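Local coordinates for protein putative cytochrome P450 YjiB (Bacillus subtilis subsp. subtilis, PDB 4RM4) that probably acts as a versatile heme-dependent monooxygenase, inserting oxygen into organic substrates in the manner of the cytochrome P450 family, at residues 22-27 against 281-286; 28-33 against 314-319; 51-56 against 336-341; 376-381 against 387-392. All coordinates share one frame; numbering follows the deposited sequence.

Interaction 1: residues 22-27 against 281-286; sequences DAYHPF and RFRAPA. With HEM (protoporphyrin IX containing Fe), chain B.
The contact sits where helix 272-282, the K helix that carries the P450 ExxR pair E278 and R281, ends: R283, the first residue past it, reaches across to Y24 in the turn leading into the N-terminal helix 27-36. The two side chains cross at about a right angle, yet their flat groups lie within 4° of parallel. R283 CD comes to 3.7 Å from Y24 OH, and R283 NE to 3.8 Å from Y24 CE2, oblique to the ring. An extended chain from CG to NE carries the guanidinium toward the Y24 carbonyl, and a water closes the remaining distance: it donates to Y24 O at 2.7 Å and accepts from R283 NH2 at 2.9 Å. Further along, F27 CZ approaches F282 O to 3.5 Å, while P26 CG lies 4.0 Å above one face of the F27 ring. Beyond R283, P285 CD touches the heme methyl CMB at 3.7 Å, tying this loop to the cofactor. Outside the segments, Y24 OH bonds to N250, R283 NE to Y387 OH, and R283 NH1 forms a salt bridge with E257. Each guanidinium nitrogen therefore has a partner, which fixes the group's rotation, and the buried positive charge is probably balanced by E257.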
# COMPACT_ATOMS: atom_id res chain seq x y z
N ASP A 22 -10.13 -12.36 14.98
CA ASP A 22 -10.38 -10.94 14.82
C ASP A 22 -10.01 -10.45 13.42
O ASP A 22 -9.80 -11.26 12.50
CB ASP A 22 -9.62 -10.14 15.90
CG ASP A 22 -8.13 -10.44 15.90
OD1 ASP A 22 -7.59 -10.79 14.83
OD2 ASP A 22 -7.50 -10.30 16.97
N ALA A 23 -9.92 -9.13 13.26
CA ALA A 23 -9.66 -8.52 11.95
C ALA A 23 -8.22 -8.73 11.47
O ALA A 23 -7.92 -8.52 10.30
CB ALA A 23 -10.01 -7.03 11.97
N TYR A 24 -7.34 -9.14 12.38
CA TYR A 24 -5.97 -9.44 11.99
C TYR A 24 -5.81 -10.89 11.55
O TYR A 24 -4.70 -11.32 11.20
CB TYR A 24 -4.97 -9.11 13.11
CG TYR A 24 -3.58 -8.77 12.58
CD1 TYR A 24 -3.40 -7.70 11.71
CD2 TYR A 24 -2.47 -9.52 12.94
CE1 TYR A 24 -2.14 -7.39 11.21
CE2 TYR A 24 -1.21 -9.22 12.45
CZ TYR A 24 -1.04 -8.15 11.59
OH TYR A 24 0.21 -7.84 11.10
N HIS A 25 -6.90 -11.65 11.58
CA HIS A 25 -6.83 -13.10 11.32
C HIS A 25 -7.87 -13.56 10.32
O HIS A 25 -8.68 -14.44 10.62
CB HIS A 25 -6.98 -13.88 12.63
CG HIS A 25 -5.90 -13.60 13.63
ND1 HIS A 25 -4.70 -14.27 13.64
CD2 HIS A 25 -5.82 -12.68 14.62
CE1 HIS A 25 -3.94 -13.80 14.60
NE2 HIS A 25 -4.59 -12.83 15.21
N PRO A 26 -7.85 -12.99 9.11
CA PRO A 26 -8.85 -13.35 8.10
C PRO A 26 -8.52 -14.61 7.30
O PRO A 26 -9.35 -15.06 6.51
CB PRO A 26 -8.82 -12.15 7.17
CG PRO A 26 -7.39 -11.74 7.19
CD PRO A 26 -6.96 -11.91 8.62
N PHE A 27 -7.33 -15.16 7.49
CA PHE A 27 -6.83 -16.21 6.60
C PHE A 27 -7.57 -17.54 6.66
O PHE A 27 -7.79 -18.17 5.63
CB PHE A 27 -5.32 -16.34 6.76
CG PHE A 27 -4.61 -15.04 6.48
CD1 PHE A 27 -4.47 -14.58 5.18
CD2 PHE A 27 -4.16 -14.24 7.53
CE1 PHE A 27 -3.85 -13.36 4.91
CE2 PHE A 27 -3.54 -13.02 7.27
CZ PHE A 27 -3.39 -12.58 5.96
N ARG A 281 3.63 -11.25 0.38
CA ARG A 281 2.78 -12.40 0.09
C ARG A 281 1.92 -12.74 1.30
O ARG A 281 0.71 -12.95 1.18
CB ARG A 281 3.59 -13.65 -0.30
CG ARG A 281 2.64 -14.79 -0.72
CD ARG A 281 3.31 -16.16 -0.78
NE ARG A 281 3.81 -16.60 0.53
CZ ARG A 281 3.12 -17.35 1.39
NH1 ARG A 281 3.69 -17.73 2.54
NH2 ARG A 281 1.89 -17.75 1.11
N PHE A 282 2.56 -12.79 2.46
CA PHE A 282 1.93 -13.37 3.66
C PHE A 282 0.90 -12.46 4.31
O PHE A 282 -0.12 -12.94 4.81
CB PHE A 282 3.01 -13.74 4.67
CG PHE A 282 2.60 -14.80 5.66
CD1 PHE A 282 2.23 -16.06 5.23
CD2 PHE A 282 2.62 -14.54 7.02
CE1 PHE A 282 1.87 -17.05 6.15
CE2 PHE A 282 2.27 -15.52 7.94
CZ PHE A 282 1.89 -16.76 7.51
N ARG A 283 1.17 -11.15 4.31
CA ARG A 283 0.30 -10.17 4.96
C ARG A 283 0.17 -8.86 4.16
O ARG A 283 0.52 -7.78 4.63
CB ARG A 283 0.76 -9.88 6.39
CG ARG A 283 0.39 -11.00 7.39
CD ARG A 283 0.78 -10.68 8.84
NE ARG A 283 0.13 -11.59 9.80
CZ ARG A 283 0.75 -12.57 10.45
NH1 ARG A 283 2.05 -12.79 10.27
NH2 ARG A 283 0.07 -13.34 11.30
N ALA A 284 -0.36 -9.01 2.94
CA ALA A 284 -0.56 -7.88 2.03
C ALA A 284 -1.39 -6.82 2.73
O ALA A 284 -2.41 -7.15 3.32
CB ALA A 284 -1.27 -8.37 0.76
N PRO A 285 -0.97 -5.55 2.64
CA PRO A 285 -1.68 -4.43 3.27
C PRO A 285 -2.98 -4.07 2.54
O PRO A 285 -3.89 -3.50 3.14
CB PRO A 285 -0.68 -3.26 3.14
CG PRO A 285 0.62 -3.86 2.74
CD PRO A 285 0.29 -5.14 2.02
N ALA A 286 -3.04 -4.37 1.25
CA ALA A 286 -4.23 -4.05 0.48
C ALA A 286 -4.87 -5.34 -0.02
O ALA A 286 -4.59 -5.79 -1.12
CB ALA A 286 -3.88 -3.12 -0.69
CHA HEM B . -1.52 0.77 -7.38
CHB HEM B . -0.55 -1.91 -3.48
CHC HEM B . 2.60 1.47 -1.92
CHD HEM B . 1.26 4.38 -5.56
C1A HEM B . -1.51 -0.27 -6.49
C2A HEM B . -2.18 -1.55 -6.64
C3A HEM B . -1.92 -2.29 -5.56
C4A HEM B . -1.05 -1.52 -4.69
CMA HEM B . -2.43 -3.73 -5.27
CAA HEM B . -3.05 -1.99 -7.84
CBA HEM B . -4.45 -1.39 -7.74
CGA HEM B . -5.39 -2.03 -8.73
O1A HEM B . -6.60 -1.67 -8.67
O2A HEM B . -4.96 -2.89 -9.54
C1B HEM B . 0.40 -1.23 -2.76
C2B HEM B . 1.11 -1.77 -1.61
C3B HEM B . 1.96 -0.83 -1.17
C4B HEM B . 1.85 0.32 -2.04
CMB HEM B . 0.87 -3.17 -1.02
CAB HEM B . 2.97 -0.87 -0.00
CBB HEM B . 3.38 -2.04 0.50
C1C HEM B . 2.54 2.53 -2.78
C2C HEM B . 3.36 3.72 -2.74
C3C HEM B . 2.98 4.51 -3.75
C4C HEM B . 1.92 3.85 -4.46
CMC HEM B . 4.46 3.96 -1.68
CAC HEM B . 3.49 5.91 -4.17
CBC HEM B . 4.27 6.69 -3.41
C1D HEM B . 0.38 3.70 -6.36
C2D HEM B . -0.25 4.27 -7.52
C3D HEM B . -1.13 3.15 -8.10
C4D HEM B . -0.92 2.01 -7.23
CMD HEM B . -0.07 5.71 -8.04
CAD HEM B . -2.02 3.24 -9.36
CBD HEM B . -1.18 2.77 -10.56
CGD HEM B . -2.04 2.73 -11.80
O1D HEM B . -1.45 2.68 -12.92
O2D HEM B . -3.29 2.78 -11.66
NA HEM B . -0.83 -0.30 -5.28
NB HEM B . 0.88 0.05 -2.98
NC HEM B . 1.66 2.64 -3.85
ND HEM B . -0.02 2.38 -6.23
FE HEM B . 0.53 1.12 -4.68
O HOH W 1 -2.79 -13.28 10.98
O HOH W 2 -1.40 1.74 -3.31

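Interaction 2: residues 28-33 against 314-319; sequences PWYESM and VASANR
Y30 on the N-terminal helix 27-36, the A helix of the P450 fold, lies against A315 and S316 of the short helix 314-317, the K′ helix. The two backbones come close here, with Y30 CA and S316 CA 5.5 Å apart, an approach consistent with the small A315 and S316, over which the large ring of Y30 lies. At the root of the side chain, Y30 CB touches S316 OG at 3.7 Å. One bond out, Y30 CG rests on S316 CB at 3.8 Å; that methylene makes an off-centre CH-pi contact, 4.2 Å from the ring centroid and 29° off the ring normal. Next, Y30 CD1 runs beside the S316 backbone, whose N stands 4.0 Å above the same ring's plane, displaced toward the rim. With CG beside the backbone N (chi1 -66°), the ring is laid along the second helix, and its outer half passes from S316 to A315, where CE1 and CZ meet the methyl group. P287 also touches both Y30 and A315. The S316 hydroxyl finds its polar partners elsewhere, in F51 O and the guanidinium of R34. Replacing Y30 by an alanine would probably open a gap between the two helices, leaving the A315 methyl and the S316 methylene without the ring they pack on. At the far end, the A315 methyl CB lies 3.6 Å from Y30 CE1 and 3.8 Å from Y30 OH.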
# COMPACT_ATOMS: atom_id res chain seq x y z
N PRO A 28 -7.98 -17.97 7.86
CA PRO A 28 -8.88 -19.13 7.90
C PRO A 28 -10.16 -18.94 7.07
O PRO A 28 -10.58 -19.87 6.37
CB PRO A 28 -9.19 -19.28 9.39
CG PRO A 28 -7.96 -18.77 10.06
CD PRO A 28 -7.52 -17.59 9.21
N TRP A 29 -10.76 -17.75 7.11
CA TRP A 29 -11.96 -17.50 6.32
C TRP A 29 -11.68 -17.55 4.82
O TRP A 29 -12.43 -18.19 4.08
CB TRP A 29 -12.63 -16.18 6.70
CG TRP A 29 -13.85 -15.89 5.87
CD1 TRP A 29 -15.04 -16.58 5.89
CD2 TRP A 29 -14.00 -14.85 4.90
NE1 TRP A 29 -15.91 -16.02 4.98
CE2 TRP A 29 -15.30 -14.96 4.36
CE3 TRP A 29 -13.16 -13.83 4.44
CZ2 TRP A 29 -15.78 -14.09 3.39
CZ3 TRP A 29 -13.63 -12.98 3.46
CH2 TRP A 29 -14.93 -13.11 2.95
N TYR A 30 -10.62 -16.87 4.38
CA TYR A 30 -10.19 -16.98 2.99
C TYR A 30 -10.04 -18.46 2.60
O TYR A 30 -10.48 -18.88 1.54
CB TYR A 30 -8.83 -16.30 2.78
CG TYR A 30 -8.79 -14.79 2.97
CD1 TYR A 30 -7.60 -14.16 3.36
CD2 TYR A 30 -9.90 -13.99 2.73
CE1 TYR A 30 -7.53 -12.78 3.53
CE2 TYR A 30 -9.84 -12.61 2.89
CZ TYR A 30 -8.66 -12.02 3.29
OH TYR A 30 -8.58 -10.65 3.45
N GLU A 31 -9.37 -19.22 3.46
CA GLU A 31 -9.12 -20.63 3.16
C GLU A 31 -10.43 -21.40 2.98
O GLU A 31 -10.54 -22.24 2.08
CB GLU A 31 -8.26 -21.31 4.23
CG GLU A 31 -8.02 -22.80 3.95
CD GLU A 31 -6.77 -23.33 4.62
OE1 GLU A 31 -6.24 -22.64 5.52
OE2 GLU A 31 -6.32 -24.44 4.26
N SER A 32 -11.43 -21.08 3.80
CA SER A 32 -12.72 -21.73 3.68
C SER A 32 -13.43 -21.36 2.37
O SER A 32 -14.04 -22.21 1.72
CB SER A 32 -13.60 -21.43 4.90
OG SER A 32 -14.16 -20.14 4.83
N MET A 33 -13.33 -20.09 1.96
CA MET A 33 -13.92 -19.66 0.68
C MET A 33 -13.21 -20.27 -0.52
O MET A 33 -13.85 -20.70 -1.47
CB MET A 33 -13.95 -18.13 0.58
CG MET A 33 -14.64 -17.45 1.75
SD MET A 33 -16.43 -17.72 1.80
CE MET A 33 -16.96 -16.79 0.36
N VAL A 314 -6.70 -10.33 -3.29
CA VAL A 314 -5.30 -10.64 -3.48
C VAL A 314 -4.71 -11.23 -2.20
O VAL A 314 -3.80 -12.04 -2.25
CB VAL A 314 -4.48 -9.41 -3.97
CG1 VAL A 314 -4.94 -8.97 -5.38
CG2 VAL A 314 -4.60 -8.26 -3.00
N ALA A 315 -5.27 -10.88 -1.05
CA ALA A 315 -4.79 -11.48 0.19
C ALA A 315 -5.03 -12.97 0.21
O ALA A 315 -4.20 -13.72 0.71
CB ALA A 315 -5.41 -10.83 1.41
N SER A 316 -6.17 -13.40 -0.34
CA SER A 316 -6.49 -14.83 -0.43
C SER A 316 -5.66 -15.52 -1.51
O SER A 316 -5.15 -16.63 -1.31
CB SER A 316 -7.99 -15.02 -0.70
OG SER A 316 -8.33 -16.40 -0.89
N ALA A 317 -5.53 -14.86 -2.67
CA ALA A 317 -4.70 -15.37 -3.76
C ALA A 317 -3.30 -15.75 -3.29
O ALA A 317 -2.73 -16.77 -3.68
CB ALA A 317 -4.62 -14.35 -4.87
N ASN A 318 -2.77 -14.91 -2.42
CA ASN A 318 -1.40 -15.02 -1.96
C ASN A 318 -1.20 -16.21 -1.00
O ASN A 318 -0.06 -16.55 -0.67
CB ASN A 318 -0.98 -13.71 -1.26
CG ASN A 318 -0.59 -12.60 -2.24
OD1 ASN A 318 -0.58 -12.78 -3.47
ND2 ASN A 318 -0.27 -11.43 -1.69
N ARG A 319 -2.31 -16.81 -0.56
CA ARG A 319 -2.28 -17.98 0.32
C ARG A 319 -2.76 -19.26 -0.37
O ARG A 319 -2.92 -20.30 0.27
CB ARG A 319 -3.17 -17.76 1.56
CG ARG A 319 -2.85 -16.56 2.42
CD ARG A 319 -1.48 -16.73 3.03
NE ARG A 319 -1.18 -15.85 4.15
CZ ARG A 319 -1.27 -16.18 5.44
NH1 ARG A 319 -1.69 -17.40 5.80
NH2 ARG A 319 -0.93 -15.30 6.37

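Interaction 3: residues 51-56 against 336-341; sequences FLYDDV and PNPHIA. With HEM (protoporphyrin IX containing Fe), chain B.
Y53 extends its ring with CG opposite the backbone N (chi1 -177°), and I340 holds CG1 in the crowded position between its own N and carbonyl carbon (chi1 39°); together these torsions send the phenol toward P338 and bring the isoleucine tip obliquely against its ring. The contact joins helix 53-61, the B helix of the P450 fold, to the loop that runs on to the heme-ligating cysteine, C349 by similarity. Y53 OH donates to P338 O at 2.8 Å; it lies in the carbonyl plane with a C=O...O angle of 152°, and the acceptor sits at the ring's edge. P338 is the centre of an inverse gamma turn, so the bond secures the chain at a tight bend. The same hydroxyl also bonds to K57. I340 CD1 is wedged between V56 CG1, at 3.8 Å, and Y53 CE1, at 4.0 Å; A317 adds to this apolar cluster. Past I340, A341 N donates to H339 ND1 at 3.0 Å, close to the imidazole plane, and A341 O lies 3.3 Å from the heme methyl CMA.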
# COMPACT_ATOMS: atom_id res chain seq x y z
N PHE A 51 -11.66 -15.62 -4.84
CA PHE A 51 -10.67 -15.97 -3.82
C PHE A 51 -9.46 -16.79 -4.28
O PHE A 51 -8.46 -16.85 -3.57
CB PHE A 51 -11.35 -16.71 -2.65
CG PHE A 51 -12.32 -15.87 -1.87
CD1 PHE A 51 -11.89 -15.09 -0.81
CD2 PHE A 51 -13.67 -15.85 -2.20
CE1 PHE A 51 -12.79 -14.30 -0.09
CE2 PHE A 51 -14.58 -15.06 -1.48
CZ PHE A 51 -14.13 -14.29 -0.43
N LEU A 52 -9.54 -17.43 -5.45
CA LEU A 52 -8.44 -18.28 -5.92
C LEU A 52 -7.41 -17.47 -6.70
O LEU A 52 -7.75 -16.54 -7.42
CB LEU A 52 -8.95 -19.43 -6.80
CG LEU A 52 -9.81 -20.54 -6.19
CD1 LEU A 52 -10.26 -21.52 -7.26
CD2 LEU A 52 -9.04 -21.28 -5.09
N TYR A 53 -6.14 -17.85 -6.57
CA TYR A 53 -5.07 -17.12 -7.27
C TYR A 53 -5.31 -16.91 -8.78
O TYR A 53 -5.22 -15.79 -9.28
CB TYR A 53 -3.73 -17.81 -7.03
CG TYR A 53 -2.54 -17.10 -7.64
CD1 TYR A 53 -1.77 -16.22 -6.89
CD2 TYR A 53 -2.21 -17.32 -8.96
CE1 TYR A 53 -0.67 -15.57 -7.46
CE2 TYR A 53 -1.14 -16.67 -9.54
CZ TYR A 53 -0.37 -15.80 -8.79
OH TYR A 53 0.70 -15.19 -9.40
N ASP A 54 -5.60 -17.96 -9.54
CA ASP A 54 -5.80 -17.77 -10.98
C ASP A 54 -6.98 -16.84 -11.29
O ASP A 54 -6.91 -15.99 -12.19
CB ASP A 54 -5.96 -19.12 -11.70
CG ASP A 54 -4.69 -19.95 -11.67
OD1 ASP A 54 -3.61 -19.40 -11.38
OD2 ASP A 54 -4.78 -21.17 -11.93
N ASP A 55 -8.07 -16.98 -10.54
CA ASP A 55 -9.24 -16.14 -10.75
C ASP A 55 -8.95 -14.69 -10.38
O ASP A 55 -9.24 -13.77 -11.16
CB ASP A 55 -10.43 -16.68 -9.96
CG ASP A 55 -10.86 -18.06 -10.42
OD1 ASP A 55 -10.51 -18.41 -11.57
OD2 ASP A 55 -11.53 -18.78 -9.65
N VAL A 56 -8.37 -14.49 -9.21
CA VAL A 56 -8.00 -13.14 -8.77
C VAL A 56 -7.07 -12.47 -9.78
O VAL A 56 -7.26 -11.31 -10.14
CB VAL A 56 -7.32 -13.15 -7.38
CG1 VAL A 56 -6.66 -11.79 -7.11
CG2 VAL A 56 -8.33 -13.47 -6.30
N PRO A 336 10.79 -18.87 -6.57
CA PRO A 336 10.21 -17.55 -6.82
C PRO A 336 9.00 -17.28 -5.95
O PRO A 336 8.44 -18.19 -5.33
CB PRO A 336 9.78 -17.63 -8.29
CG PRO A 336 9.47 -19.08 -8.49
CD PRO A 336 10.47 -19.82 -7.64
N ASN A 337 8.59 -16.02 -5.91
CA ASN A 337 7.49 -15.59 -5.07
C ASN A 337 6.56 -14.65 -5.82
O ASN A 337 6.62 -13.44 -5.63
CB ASN A 337 8.04 -14.90 -3.82
CG ASN A 337 7.02 -14.82 -2.70
OD1 ASN A 337 5.83 -15.04 -2.92
ND2 ASN A 337 7.48 -14.51 -1.50
N PRO A 338 5.69 -15.21 -6.68
CA PRO A 338 4.79 -14.47 -7.57
C PRO A 338 3.51 -14.00 -6.87
O PRO A 338 2.39 -14.21 -7.35
CB PRO A 338 4.45 -15.52 -8.64
CG PRO A 338 4.49 -16.82 -7.89
CD PRO A 338 5.53 -16.67 -6.81
N HIS A 339 3.68 -13.34 -5.73
CA HIS A 339 2.53 -12.77 -5.04
C HIS A 339 1.91 -11.66 -5.89
O HIS A 339 2.54 -11.12 -6.80
CB HIS A 339 2.94 -12.23 -3.67
CG HIS A 339 3.84 -11.05 -3.73
ND1 HIS A 339 3.40 -9.78 -4.08
CD2 HIS A 339 5.17 -10.93 -3.49
CE1 HIS A 339 4.42 -8.94 -4.05
NE2 HIS A 339 5.50 -9.61 -3.69
N ILE A 340 0.68 -11.32 -5.59
CA ILE A 340 0.08 -10.19 -6.28
C ILE A 340 -0.27 -9.07 -5.31
O ILE A 340 -1.26 -8.38 -5.47
CB ILE A 340 -1.09 -10.63 -7.18
CG1 ILE A 340 -1.93 -11.72 -6.53
CG2 ILE A 340 -0.53 -11.21 -8.48
CD1 ILE A 340 -2.94 -12.32 -7.51
N ALA A 341 0.60 -8.85 -4.33
CA ALA A 341 0.34 -7.80 -3.35
C ALA A 341 0.30 -6.42 -3.98
O ALA A 341 -0.38 -5.52 -3.48
CB ALA A 341 1.37 -7.85 -2.26
CHA HEM B . -1.52 0.77 -7.38
CHB HEM B . -0.55 -1.91 -3.48
CHC HEM B . 2.60 1.47 -1.92
CHD HEM B . 1.26 4.38 -5.56
C1A HEM B . -1.51 -0.27 -6.49
C2A HEM B . -2.18 -1.55 -6.64
C3A HEM B . -1.92 -2.29 -5.56
C4A HEM B . -1.05 -1.52 -4.69
CMA HEM B . -2.43 -3.73 -5.27
CAA HEM B . -3.05 -1.99 -7.84
CBA HEM B . -4.45 -1.39 -7.74
CGA HEM B . -5.39 -2.03 -8.73
O1A HEM B . -6.60 -1.67 -8.67
O2A HEM B . -4.96 -2.89 -9.54
C1B HEM B . 0.40 -1.23 -2.76
C2B HEM B . 1.11 -1.77 -1.61
C3B HEM B . 1.96 -0.83 -1.17
C4B HEM B . 1.85 0.32 -2.04
CMB HEM B . 0.87 -3.17 -1.02
CAB HEM B . 2.97 -0.87 -0.00
CBB HEM B . 3.38 -2.04 0.50
C1C HEM B . 2.54 2.53 -2.78
C2C HEM B . 3.36 3.72 -2.74
C3C HEM B . 2.98 4.51 -3.75
C4C HEM B . 1.92 3.85 -4.46
CMC HEM B . 4.46 3.96 -1.68
CAC HEM B . 3.49 5.91 -4.17
CBC HEM B . 4.27 6.69 -3.41
C1D HEM B . 0.38 3.70 -6.36
C2D HEM B . -0.25 4.27 -7.52
C3D HEM B . -1.13 3.15 -8.10
C4D HEM B . -0.92 2.01 -7.23
CMD HEM B . -0.07 5.71 -8.04
CAD HEM B . -2.02 3.24 -9.36
CBD HEM B . -1.18 2.77 -10.56
CGD HEM B . -2.04 2.73 -11.80
O1D HEM B . -1.45 2.68 -12.92
O2D HEM B . -3.29 2.78 -11.66
NA HEM B . -0.83 -0.30 -5.28
NB HEM B . 0.88 0.05 -2.98
NC HEM B . 1.66 2.64 -3.85
ND HEM B . -0.02 2.38 -6.23
FE HEM B . 0.53 1.12 -4.68
O HOH W 2 -1.40 1.74 -3.31

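Interaction 4: residues 376-381 against 387-392; sequences VSITPI and YGLKSF
I378 and L389 cross at a slant, as do I378 and F392: the methyl I378 CG2 sits 3.8 Å from L389 CD1 and 3.8 Å from F392 CD1, spanning the two. I378 and F392 share one face of the sheet; Y24 and Y253 also touch I378. T379 and S391 point to the opposite face, where the S391 hydroxyl, turned between its backbone N and carbonyl carbon (chi1 67°), comes alongside the threonine, T379 OG1 2.9 Å from S391 OG. A water joins that S391 hydroxyl to S377 OG. T379 and K390 lie side by side, pointing the same way. These strands, 374-380 and 389-395, form the antiparallel beta hairpin near the C-terminus, and a classic beta bulge puts both K390 and S391 opposite T379. T379 O accepts from K390 N at 2.8 Å and, weakly, from S391 N, while T379 N returns a bond to S391 O. Beyond the bulge I381 N donates almost straight to G388 O at 3.0 Å. The I381 side chain then folds back over that peptide, CG1 3.5 Å from G388 O and CD1 3.6 Å from G388 C. With an alanine in place of I381 the G388 peptide would probably lose the cover that CG1 and CD1 give it, and a gap would be likely beside E242 and N246 of helix 226-257, which also touch this side chain.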
# COMPACT_ATOMS: atom_id res chain seq x y z
N VAL A 376 4.24 -7.64 22.53
CA VAL A 376 3.45 -7.53 23.75
C VAL A 376 1.96 -7.52 23.44
O VAL A 376 1.20 -8.30 24.02
CB VAL A 376 3.83 -6.27 24.56
CG1 VAL A 376 2.99 -6.20 25.84
CG2 VAL A 376 5.32 -6.28 24.88
N SER A 377 1.54 -6.65 22.53
CA SER A 377 0.13 -6.61 22.14
C SER A 377 -0.08 -5.94 20.79
O SER A 377 0.71 -5.08 20.39
CB SER A 377 -0.70 -5.90 23.21
OG SER A 377 -0.32 -4.54 23.31
N ILE A 378 -1.13 -6.35 20.10
CA ILE A 378 -1.55 -5.66 18.89
C ILE A 378 -3.01 -5.22 18.97
O ILE A 378 -3.82 -5.79 19.71
CB ILE A 378 -1.36 -6.52 17.63
CG1 ILE A 378 -2.09 -7.85 17.76
CG2 ILE A 378 0.11 -6.71 17.34
CD1 ILE A 378 -2.12 -8.65 16.47
N THR A 379 -3.32 -4.18 18.21
CA THR A 379 -4.68 -3.74 17.99
C THR A 379 -4.84 -3.64 16.48
O THR A 379 -4.13 -2.87 15.84
CB THR A 379 -4.94 -2.36 18.61
OG1 THR A 379 -4.58 -2.40 20.00
CG2 THR A 379 -6.41 -1.98 18.47
N PRO A 380 -5.73 -4.45 15.92
CA PRO A 380 -5.87 -4.51 14.47
C PRO A 380 -6.71 -3.36 13.94
O PRO A 380 -7.60 -2.87 14.64
CB PRO A 380 -6.62 -5.84 14.24
CG PRO A 380 -6.56 -6.58 15.56
CD PRO A 380 -6.50 -5.51 16.60
N ILE A 381 -6.44 -2.95 12.72
CA ILE A 381 -7.36 -2.05 12.04
C ILE A 381 -8.63 -2.81 11.70
O ILE A 381 -8.57 -3.93 11.17
CB ILE A 381 -6.76 -1.50 10.75
CG1 ILE A 381 -5.44 -0.79 11.05
CG2 ILE A 381 -7.75 -0.57 10.05
CD1 ILE A 381 -4.61 -0.47 9.81
N TYR A 387 -5.53 -4.12 5.61
CA TYR A 387 -4.98 -5.13 6.52
C TYR A 387 -3.73 -4.61 7.21
O TYR A 387 -2.68 -4.46 6.60
CB TYR A 387 -4.68 -6.45 5.79
CG TYR A 387 -4.20 -7.53 6.75
CD1 TYR A 387 -5.09 -8.17 7.61
CD2 TYR A 387 -2.86 -7.86 6.83
CE1 TYR A 387 -4.65 -9.13 8.52
CE2 TYR A 387 -2.42 -8.82 7.71
CZ TYR A 387 -3.31 -9.45 8.55
OH TYR A 387 -2.84 -10.40 9.43
N GLY A 388 -3.83 -4.34 8.51
CA GLY A 388 -2.69 -3.86 9.26
C GLY A 388 -3.03 -3.59 10.71
O GLY A 388 -4.05 -4.04 11.20
N LEU A 389 -2.15 -2.84 11.38
CA LEU A 389 -2.22 -2.63 12.81
C LEU A 389 -2.35 -1.15 13.18
O LEU A 389 -1.67 -0.30 12.61
CB LEU A 389 -0.96 -3.21 13.48
CG LEU A 389 -0.75 -4.72 13.33
CD1 LEU A 389 0.57 -5.13 13.92
CD2 LEU A 389 -1.90 -5.45 14.00
N LYS A 390 -3.25 -0.86 14.11
CA LYS A 390 -3.39 0.47 14.70
C LYS A 390 -2.27 0.70 15.73
O LYS A 390 -1.78 1.82 15.90
CB LYS A 390 -4.75 0.58 15.39
CG LYS A 390 -5.03 1.95 16.00
CD LYS A 390 -6.18 1.90 17.01
CE LYS A 390 -6.40 3.26 17.67
NZ LYS A 390 -5.11 3.86 18.12
N SER A 391 -1.88 -0.38 16.40
CA SER A 391 -0.81 -0.32 17.38
C SER A 391 -0.13 -1.67 17.45
O SER A 391 -0.77 -2.70 17.25
CB SER A 391 -1.34 0.08 18.76
OG SER A 391 -2.17 -0.94 19.28
N PHE A 392 1.17 -1.63 17.73
CA PHE A 392 2.02 -2.82 17.74
C PHE A 392 3.08 -2.59 18.83
O PHE A 392 4.15 -2.02 18.60
CB PHE A 392 2.64 -3.01 16.35
CG PHE A 392 3.47 -4.25 16.18
CD1 PHE A 392 3.62 -5.16 17.22
CD2 PHE A 392 4.10 -4.51 14.98
CE1 PHE A 392 4.40 -6.30 17.07
CE2 PHE A 392 4.88 -5.65 14.80
CZ PHE A 392 5.03 -6.55 15.85
O HOH W 3 -1.80 -3.00 21.30
O HOH W 4 -6.38 -5.55 9.91

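In the fold
Interactions 1, 2 and 3 interlock: their segments alternate along the chain, and residues 281-286 touch both other contacts. Interactions 1 and 2, centres 9 Å apart, are probably hydrogen-bonded through R281 NH2 to N318 O and F282 O to R319 NH2, each 2.9 Å. N318 OD1 probably accepts from I340 N, also at 2.9 Å, carrying the network into interaction 3. Interaction 4 attaches through interaction 1, where P285 O lies 3.0 Å from Y387 N; its centre is about 25 Å from that of interaction 3. Interactions 1 and 3 both touch the heme, whose iron has a water at 2.4 Å.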